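Local coordinates for 3-oxoacyl-[acyl-carrier-protein] synthase 3 (PDB 4EWP), which probably catalyses the first condensation step of fatty acid synthesis, extending an acetyl-CoA primer with two carbons from malonyl-ACP as a homodimer, at residues A[61-66]-A[92-97]; A[65-70]-A[103-108]; A[131-136]-A[143-148]. One frame throughout, in Å; residues are numbered along the deposited sequence.

Contact 1. Residues A[61-66]-A[92-97]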
loop_
_atom_site.group_PDB
_atom_site.type_symbol
_atom_site.label_atom_id
_atom_site.label_comp_id
_atom_site.label_asym_id
_atom_site.label_seq_id
_atom_site.Cartn_x
_atom_site.Cartn_y
_atom_site.Cartn_z
ATOM N N THR A 61 6.962 14.069 11.328
ATOM C CA THR A 61 7.025 13.153 10.203
ATOM C C THR A 61 5.701 12.423 10.040
ATOM O O THR A 61 4.794 12.535 10.874
ATOM C CB THR A 61 8.122 12.099 10.429
ATOM O OG1 THR A 61 7.864 11.411 11.658
ATOM C CG2 THR A 61 9.511 12.757 10.495
ATOM N N VAL A 62 5.589 11.663 8.966
ATOM C CA VAL A 62 4.422 10.814 8.796
ATOM C C VAL A 62 4.194 9.890 10.024
ATOM O O VAL A 62 3.089 9.821 10.552
ATOM C CB VAL A 62 4.494 10.052 7.446
ATOM C CG1 VAL A 62 3.434 8.935 7.362
ATOM C CG2 VAL A 62 4.349 11.047 6.291
ATOM N N PRO A 63 5.239 9.190 10.490
ATOM C CA PRO A 63 5.019 8.320 11.655
ATOM C C PRO A 63 4.673 9.070 12.943
ATOM O O PRO A 63 3.875 8.563 13.728
ATOM C CB PRO A 63 6.363 7.590 11.811
ATOM C CG PRO A 63 6.928 7.563 10.410
ATOM C CD PRO A 63 6.525 8.907 9.822
ATOM N N VAL A 64 5.281 10.234 13.166
ATOM C CA VAL A 64 4.952 11.041 14.321
ATOM C C VAL A 64 3.471 11.442 14.310
ATOM O O VAL A 64 2.751 11.237 15.293
ATOM C CB VAL A 64 5.845 12.286 14.399
ATOM C CG1 VAL A 64 5.257 13.318 15.365
ATOM C CG2 VAL A 64 7.235 11.881 14.851
ATOM N N MET A 65 3.021 11.998 13.189
ATOM C CA MET A 65 1.635 12.442 13.045
ATOM C C MET A 65 0.655 11.261 13.123
ATOM O O MET A 65 -0.376 11.353 13.796
ATOM C CB MET A 65 1.445 13.230 11.735
ATOM C CG MET A 65 2.289 14.527 11.673
ATOM S SD MET A 65 1.735 15.627 10.359
ATOM C CE MET A 65 2.327 14.782 8.887
ATOM N N ALA A 66 0.988 10.154 12.451
ATOM C CA ALA A 66 0.119 8.985 12.451
ATOM C C ALA A 66 -0.079 8.468 13.869
ATOM O O ALA A 66 -1.173 8.050 14.250
ATOM C CB ALA A 66 0.695 7.884 11.548
ATOM N N VAL A 92 1.217 8.609 0.807
ATOM C CA VAL A 92 2.127 8.561 -0.338
ATOM C C VAL A 92 3.355 9.415 -0.107
ATOM O O VAL A 92 4.118 9.662 -1.034
ATOM C CB VAL A 92 1.455 9.058 -1.644
ATOM C CG1 VAL A 92 0.284 8.169 -2.027
ATOM C CG2 VAL A 92 1.010 10.530 -1.514
ATOM N N THR A 93 3.555 9.889 1.118
ATOM C CA THR A 93 4.640 10.852 1.342
ATOM C C THR A 93 5.736 10.348 2.275
ATOM O O THR A 93 6.701 11.057 2.537
ATOM C CB THR A 93 4.105 12.231 1.830
ATOM O OG1 THR A 93 3.113 12.045 2.850
ATOM C CG2 THR A 93 3.472 12.979 0.691
ATOM N N PHE A 94 5.596 9.126 2.781
ATOM C CA PHE A 94 6.648 8.537 3.598
ATOM C C PHE A 94 7.842 8.265 2.678
ATOM O O PHE A 94 7.726 7.506 1.717
ATOM C CB PHE A 94 6.125 7.259 4.250
ATOM C CG PHE A 94 7.070 6.624 5.254
ATOM C CD1 PHE A 94 7.482 5.298 5.096
ATOM C CD2 PHE A 94 7.498 7.323 6.374
ATOM C CE1 PHE A 94 8.308 4.684 6.041
ATOM C CE2 PHE A 94 8.332 6.722 7.314
ATOM C CZ PHE A 94 8.733 5.403 7.155
ATOM N N PRO A 95 8.982 8.913 2.953
ATOM C CA PRO A 95 10.166 8.954 2.076
ATOM C C PRO A 95 11.056 7.719 2.138
ATOM O O PRO A 95 12.281 7.840 2.153
ATOM C CB PRO A 95 10.945 10.160 2.607
ATOM C CG PRO A 95 10.589 10.220 4.048
ATOM C CD PRO A 95 9.147 9.774 4.138
ATOM N N HIS A 96 10.440 6.545 2.168
ATOM C CA HIS A 96 11.172 5.294 2.080
ATOM C C HIS A 96 10.397 4.325 1.223
ATOM O O HIS A 96 9.214 4.070 1.482
ATOM C CB HIS A 96 11.338 4.673 3.462
ATOM C CG HIS A 96 12.133 5.511 4.405
ATOM N ND1 HIS A 96 13.495 5.367 4.557
ATOM C CD2 HIS A 96 11.759 6.504 5.244
ATOM C CE1 HIS A 96 13.926 6.232 5.459
ATOM N NE2 HIS A 96 12.895 6.937 5.886
ATOM N N ALA A 97 11.062 3.764 0.219
ATOM C CA ALA A 97 10.440 2.703 -0.555
ATOM C C ALA A 97 10.012 1.572 0.398
ATOM O O ALA A 97 8.913 1.028 0.281
ATOM C CB ALA A 97 11.394 2.201 -1.620
#
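Pro63 lays the CG and CD corner of its ring across the CD2–CE2 side of the Phe94 ring, with CG 3.5 Å from Phe94 CE2. The approach is oblique and the two side chains run at about a right angle. Val62, one residue earlier, brings its CB within 4.2 Å of Phe94 CD2, while its CG2 methyl lies 3.8 Å from Thr93 OG1 and close to Phe94 N. The aromatic ring gets there because CG of Phe94 is anti to the backbone N (chi1 -173°). His96 CD2 sits 3.7 Å above one face of the Phe94 ring, toward the rim. The Thr93 hydroxyl only packs against Val62 CG2; its hydrogen bonds go to Glu151 OE1 and Arg152 N, tying the loop to the end of strand 144-152. On the helix side Thr61 caps the first turn, Val64 N donating a nearly straight bond to Thr61 OG1 (3.2 Å, 163°). The contact thus joins the start of helix 62-76 to the loop that leaves strand 86-90. Val150 of strand 144-152 touches Val62, Ala101 and Leu104 of helix 101-108 pack on Phe94, and Trp197 of the second subunit also reaches that residue.

Contact 2. Residues A[65-70]-A[103-108]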
loop_
_atom_site.group_PDB
_atom_site.type_symbol
_atom_site.label_atom_id
_atom_site.label_comp_id
_atom_site.label_asym_id
_atom_site.label_seq_id
_atom_site.Cartn_x
_atom_site.Cartn_y
_atom_site.Cartn_z
ATOM N N MET A 65 3.021 11.998 13.189
ATOM C CA MET A 65 1.635 12.442 13.045
ATOM C C MET A 65 0.655 11.261 13.123
ATOM O O MET A 65 -0.376 11.353 13.796
ATOM C CB MET A 65 1.445 13.230 11.735
ATOM C CG MET A 65 2.289 14.527 11.673
ATOM S SD MET A 65 1.735 15.627 10.359
ATOM C CE MET A 65 2.327 14.782 8.887
ATOM N N ALA A 66 0.988 10.154 12.451
ATOM C CA ALA A 66 0.119 8.985 12.451
ATOM C C ALA A 66 -0.079 8.468 13.869
ATOM O O ALA A 66 -1.173 8.050 14.250
ATOM C CB ALA A 66 0.695 7.884 11.548
ATOM N N VAL A 67 0.989 8.501 14.651
ATOM C CA VAL A 67 0.957 7.961 16.003
ATOM C C VAL A 67 0.066 8.788 16.930
ATOM O O VAL A 67 -0.730 8.241 17.700
ATOM C CB VAL A 67 2.395 7.827 16.572
ATOM C CG1 VAL A 67 2.405 7.757 18.107
ATOM C CG2 VAL A 67 3.064 6.625 15.966
ATOM N N GLY A 68 0.201 10.108 16.851
ATOM C CA GLY A 68 -0.626 10.990 17.655
ATOM C C GLY A 68 -2.090 10.747 17.325
ATOM O O GLY A 68 -2.919 10.577 18.220
ATOM N N ALA A 69 -2.417 10.720 16.035
ATOM C CA ALA A 69 -3.804 10.489 15.638
ATOM C C ALA A 69 -4.245 9.120 16.156
ATOM O O ALA A 69 -5.311 8.987 16.767
ATOM C CB ALA A 69 -3.975 10.588 14.104
ATOM N N ALA A 70 -3.397 8.117 15.947
ATOM C CA ALA A 70 -3.696 6.763 16.410
ATOM C C ALA A 70 -3.957 6.751 17.905
ATOM O O ALA A 70 -4.899 6.114 18.367
ATOM C CB ALA A 70 -2.561 5.806 16.082
ATOM N N ALA A 103 4.570 -0.097 9.952
ATOM C CA ALA A 103 5.303 -0.988 10.846
ATOM C C ALA A 103 5.891 -0.195 11.998
ATOM O O ALA A 103 5.905 -0.672 13.134
ATOM C CB ALA A 103 6.397 -1.766 10.082
ATOM N N LEU A 104 6.359 1.021 11.711
ATOM C CA LEU A 104 6.797 1.934 12.779
ATOM C C LEU A 104 5.628 2.340 13.671
ATOM O O LEU A 104 5.745 2.329 14.897
ATOM C CB LEU A 104 7.441 3.208 12.209
ATOM C CG LEU A 104 8.874 3.145 11.687
ATOM C CD1 LEU A 104 9.241 4.454 11.006
ATOM C CD2 LEU A 104 9.856 2.836 12.818
ATOM N N VAL A 105 4.507 2.711 13.053
ATOM C CA VAL A 105 3.342 3.138 13.812
ATOM C C VAL A 105 2.890 2.026 14.757
ATOM O O VAL A 105 2.682 2.260 15.956
ATOM C CB VAL A 105 2.178 3.570 12.883
ATOM C CG1 VAL A 105 0.901 3.910 13.688
ATOM C CG2 VAL A 105 2.601 4.753 12.003
ATOM N N ALA A 106 2.766 0.816 14.215
ATOM C CA ALA A 106 2.313 -0.336 14.992
ATOM C C ALA A 106 3.180 -0.505 16.218
ATOM O O ALA A 106 2.675 -0.737 17.320
ATOM C CB ALA A 106 2.352 -1.602 14.149
ATOM N N HIS A 107 4.492 -0.365 16.022
ATOM C CA HIS A 107 5.444 -0.530 17.111
ATOM C C HIS A 107 5.309 0.569 18.150
ATOM O O HIS A 107 5.250 0.286 19.344
ATOM C CB HIS A 107 6.888 -0.570 16.613
ATOM C CG HIS A 107 7.888 -0.491 17.720
ATOM N ND1 HIS A 107 7.942 -1.427 18.734
ATOM C CD2 HIS A 107 8.836 0.428 18.003
ATOM C CE1 HIS A 107 8.895 -1.093 19.585
ATOM N NE2 HIS A 107 9.456 0.026 19.164
ATOM N N GLU A 108 5.254 1.818 17.686
ATOM C CA GLU A 108 5.229 2.975 18.582
ATOM C C GLU A 108 4.005 2.954 19.480
ATOM O O GLU A 108 4.081 3.353 20.646
ATOM C CB GLU A 108 5.237 4.288 17.794
ATOM C CG GLU A 108 6.276 4.397 16.688
ATOM C CD GLU A 108 7.673 4.641 17.216
ATOM O OE1 GLU A 108 7.855 4.595 18.454
ATOM O OE2 GLU A 108 8.585 4.883 16.388
#
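Glu108 packs on Val67 through the aliphatic start of its chain, CB lying 3.7 Å from Val67 CG2, and its carboxylate, the one flat group among the touching residues, turns from helix 62-76. The two side chains cross at about a right angle. The setting is a helix-helix contact in the N-terminal half of the thiolase fold: helix 62-76 and helix 101-108 run in broadly the same direction, the axes of these short segments approaching to 9.5 Å with a signed crossing angle of -45°. Their backbones come nearest at Val67 and Val105, whose CA atoms are 5.8 Å apart. Both valines hold CG1 anti to the backbone N, near 160° and 175°. In Val67 this leaves CG2 anti to the carbonyl carbon, and it is CG2 that reaches the other helix, where besides Glu108 it meets the CA of Val105 at 4.1 Å and, 4.2 Å away, the CG1 methyl of the same residue. The side-chain contacts between these segments are apolar; a weak hydrogen bond links Glu108 O to Arg71 NH2, farther along helix 62-76. Val148 and Val150 of strand 144-152 lie against Ala66 as well, and Ala106, pointing away, and Leu104 pack on the second subunit. Beside the Val67 contacts, Val105 CG2 rests 3.7 Å from Ala66 CB.

Contact 3. Residues A[131-136]-A[143-148]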
loop_
_atom_site.group_PDB
_atom_site.type_symbol
_atom_site.label_atom_id
_atom_site.label_comp_id
_atom_site.label_asym_id
_atom_site.label_seq_id
_atom_site.Cartn_x
_atom_site.Cartn_y
_atom_site.Cartn_z
ATOM N N ALA A 131 -12.636 0.498 3.478
ATOM C CA ALA A 131 -13.150 -0.653 2.736
ATOM C C ALA A 131 -12.395 -1.901 3.181
ATOM O O ALA A 131 -12.990 -2.953 3.448
ATOM C CB ALA A 131 -12.991 -0.441 1.238
ATOM N N GLN A 132 -11.073 -1.771 3.283
ATOM C CA GLN A 132 -10.231 -2.897 3.668
ATOM C C GLN A 132 -10.513 -3.325 5.108
ATOM O O GLN A 132 -10.767 -4.493 5.381
ATOM C CB GLN A 132 -8.755 -2.537 3.479
ATOM C CG GLN A 132 -8.319 -2.454 2.027
ATOM C CD GLN A 132 -6.963 -1.809 1.883
ATOM O OE1 GLN A 132 -5.999 -2.230 2.517
ATOM N NE2 GLN A 132 -6.880 -0.780 1.059
ATOM N N ALA A 133 -10.496 -2.354 6.013
ATOM C CA ALA A 133 -10.791 -2.593 7.421
ATOM C C ALA A 133 -12.147 -3.292 7.586
ATOM O O ALA A 133 -12.264 -4.287 8.308
ATOM C CB ALA A 133 -10.767 -1.263 8.201
ATOM N N ASP A 134 -13.162 -2.766 6.908
ATOM C CA ASP A 134 -14.502 -3.351 6.942
ATOM C C ASP A 134 -14.452 -4.817 6.492
ATOM O O ASP A 134 -15.046 -5.712 7.128
ATOM C CB ASP A 134 -15.441 -2.520 6.052
ATOM C CG ASP A 134 -16.834 -3.114 5.945
ATOM O OD1 ASP A 134 -17.475 -3.346 6.986
ATOM O OD2 ASP A 134 -17.296 -3.351 4.815
ATOM N N ALA A 135 -13.743 -5.065 5.391
ATOM C CA ALA A 135 -13.589 -6.429 4.886
ATOM C C ALA A 135 -12.896 -7.332 5.913
ATOM O O ALA A 135 -13.318 -8.468 6.128
ATOM C CB ALA A 135 -12.815 -6.438 3.569
ATOM N N LEU A 136 -11.824 -6.824 6.520
ATOM C CA LEU A 136 -11.086 -7.563 7.544
ATOM C C LEU A 136 -11.985 -7.910 8.739
ATOM O O LEU A 136 -11.929 -9.011 9.254
ATOM C CB LEU A 136 -9.853 -6.762 8.010
ATOM C CG LEU A 136 -8.736 -6.562 6.968
ATOM C CD1 LEU A 136 -7.673 -5.555 7.465
ATOM C CD2 LEU A 136 -8.084 -7.877 6.559
ATOM N N ARG A 143 -10.653 -8.187 14.657
ATOM C CA ARG A 143 -11.725 -7.641 15.483
ATOM C C ARG A 143 -11.608 -6.114 15.637
ATOM O O ARG A 143 -12.611 -5.419 15.765
ATOM C CB ARG A 143 -11.745 -8.332 16.846
ATOM C CG ARG A 143 -12.129 -9.814 16.783
ATOM C CD ARG A 143 -12.457 -10.365 18.168
ATOM N NE ARG A 143 -13.254 -9.412 18.947
ATOM C CZ ARG A 143 -14.564 -9.224 18.799
ATOM N NH1 ARG A 143 -15.247 -9.926 17.898
ATOM N NH2 ARG A 143 -15.192 -8.329 19.553
ATOM N N HIS A 144 -10.381 -5.605 15.611
ATOM C CA HIS A 144 -10.124 -4.163 15.698
ATOM C C HIS A 144 -9.031 -3.728 14.693
ATOM O O HIS A 144 -7.895 -4.202 14.756
ATOM C CB HIS A 144 -9.693 -3.767 17.113
ATOM C CG HIS A 144 -10.692 -4.102 18.178
ATOM N ND1 HIS A 144 -10.645 -5.274 18.904
ATOM C CD2 HIS A 144 -11.755 -3.408 18.656
ATOM C CE1 HIS A 144 -11.635 -5.291 19.778
ATOM N NE2 HIS A 144 -12.321 -4.169 19.648
ATOM N N VAL A 145 -9.373 -2.820 13.782
ATOM C CA VAL A 145 -8.444 -2.397 12.738
ATOM C C VAL A 145 -8.244 -0.905 12.852
ATOM O O VAL A 145 -9.218 -0.132 12.928
ATOM C CB VAL A 145 -8.982 -2.752 11.316
ATOM C CG1 VAL A 145 -8.012 -2.306 10.198
ATOM C CG2 VAL A 145 -9.255 -4.237 11.223
ATOM N N LEU A 146 -6.982 -0.499 12.894
ATOM C CA LEU A 146 -6.655 0.919 12.904
ATOM C C LEU A 146 -6.430 1.382 11.473
ATOM O O LEU A 146 -5.692 0.739 10.737
ATOM C CB LEU A 146 -5.391 1.158 13.726
ATOM C CG LEU A 146 -4.836 2.575 13.669
ATOM C CD1 LEU A 146 -5.736 3.572 14.422
ATOM C CD2 LEU A 146 -3.427 2.588 14.212
ATOM N N VAL A 147 -7.081 2.476 11.071
ATOM C CA VAL A 147 -6.853 3.064 9.742
ATOM C C VAL A 147 -6.367 4.502 9.907
ATOM O O VAL A 147 -7.000 5.306 10.594
ATOM C CB VAL A 147 -8.136 3.058 8.874
ATOM C CG1 VAL A 147 -7.848 3.680 7.513
ATOM C CG2 VAL A 147 -8.665 1.650 8.719
ATOM N N VAL A 148 -5.236 4.823 9.292
ATOM C CA VAL A 148 -4.676 6.152 9.399
ATOM C C VAL A 148 -4.480 6.737 8.014
ATOM O O VAL A 148 -3.765 6.169 7.190
ATOM C CB VAL A 148 -3.314 6.142 10.132
ATOM C CG1 VAL A 148 -2.788 7.556 10.249
ATOM C CG2 VAL A 148 -3.480 5.569 11.515
#
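Val145 stands up from its strand toward the helix, and its CB already lies 3.9 Å from Ala133 CB. The two segments form the second half of a beta-alpha-beta crossover in the thiolase fold: strand 116-120 leads through helix 125-138 into strand 144-152, and the two strands run parallel with strand 86-90 between them. Helix and strand are accordingly almost antiparallel, at 173°, and the axes of these short segments approach to 8.5 Å. Beyond CB the valine forks. CG1, anti to the backbone N (chi1 180°), continues toward the helix and ends 3.6 Å from Ala133 CB, with Ala133 CA only slightly farther. CG2 branches toward the C-terminal part of the helix segment and meets Leu136 CB at 4.1 Å, passing the carbonyl oxygen of Ala133 at about the same distance. With an alanine here both methyls are gone, and Leu136 CB would probably lose its neighbour on the strand while a gap opens beneath Ala133. The valine also leans on Ala86 and Ile88 of strand 86-90, and Leu136 touches Ile88 too, which joins the neighbouring strand to the same apolar layer. Elsewhere on the helix, Gln132 OE1 accepts a hydrogen bond from Tyr117 OH, and Asp134, turned from the strand, forms a salt bridge with Arg138 and hydrogen-bonds to Ser14. Ala135 and Leu136 also pack on Ser139 and Ala135 of the second subunit, respectively. Two residues along the strand, Val147 points the same way as Val145, and the single methyl of Ala133 fits against both: Val147 CG2 is also 3.6 Å from Ala133 CB.

In the fold
Contacts 1 and 2 start from the same helix, 62-76, and their centres are 10 Å apart; Leu104 CD1 bridges them, 3.9 Å from Pro63 CG and 4.0 Å from Phe94 CZ. Contact 3 lies about 20 Å from contact 1 and 15 Å from contact 2, centre to centre. Val145 and Val147 turn to helix 125-138, whereas Leu146 and Val148 turn to helix 62-76, with Val148 CG1 3.7 Å from Ala66 CB and Leu146 CD2 3.8 Å from Ala70 CB. Contact 1 is the one near the probable catalytic residues: the Thr93 side chain is about 10 Å from that of Cys123 and about 11 Å from that of Asn306. All three reach the second subunit.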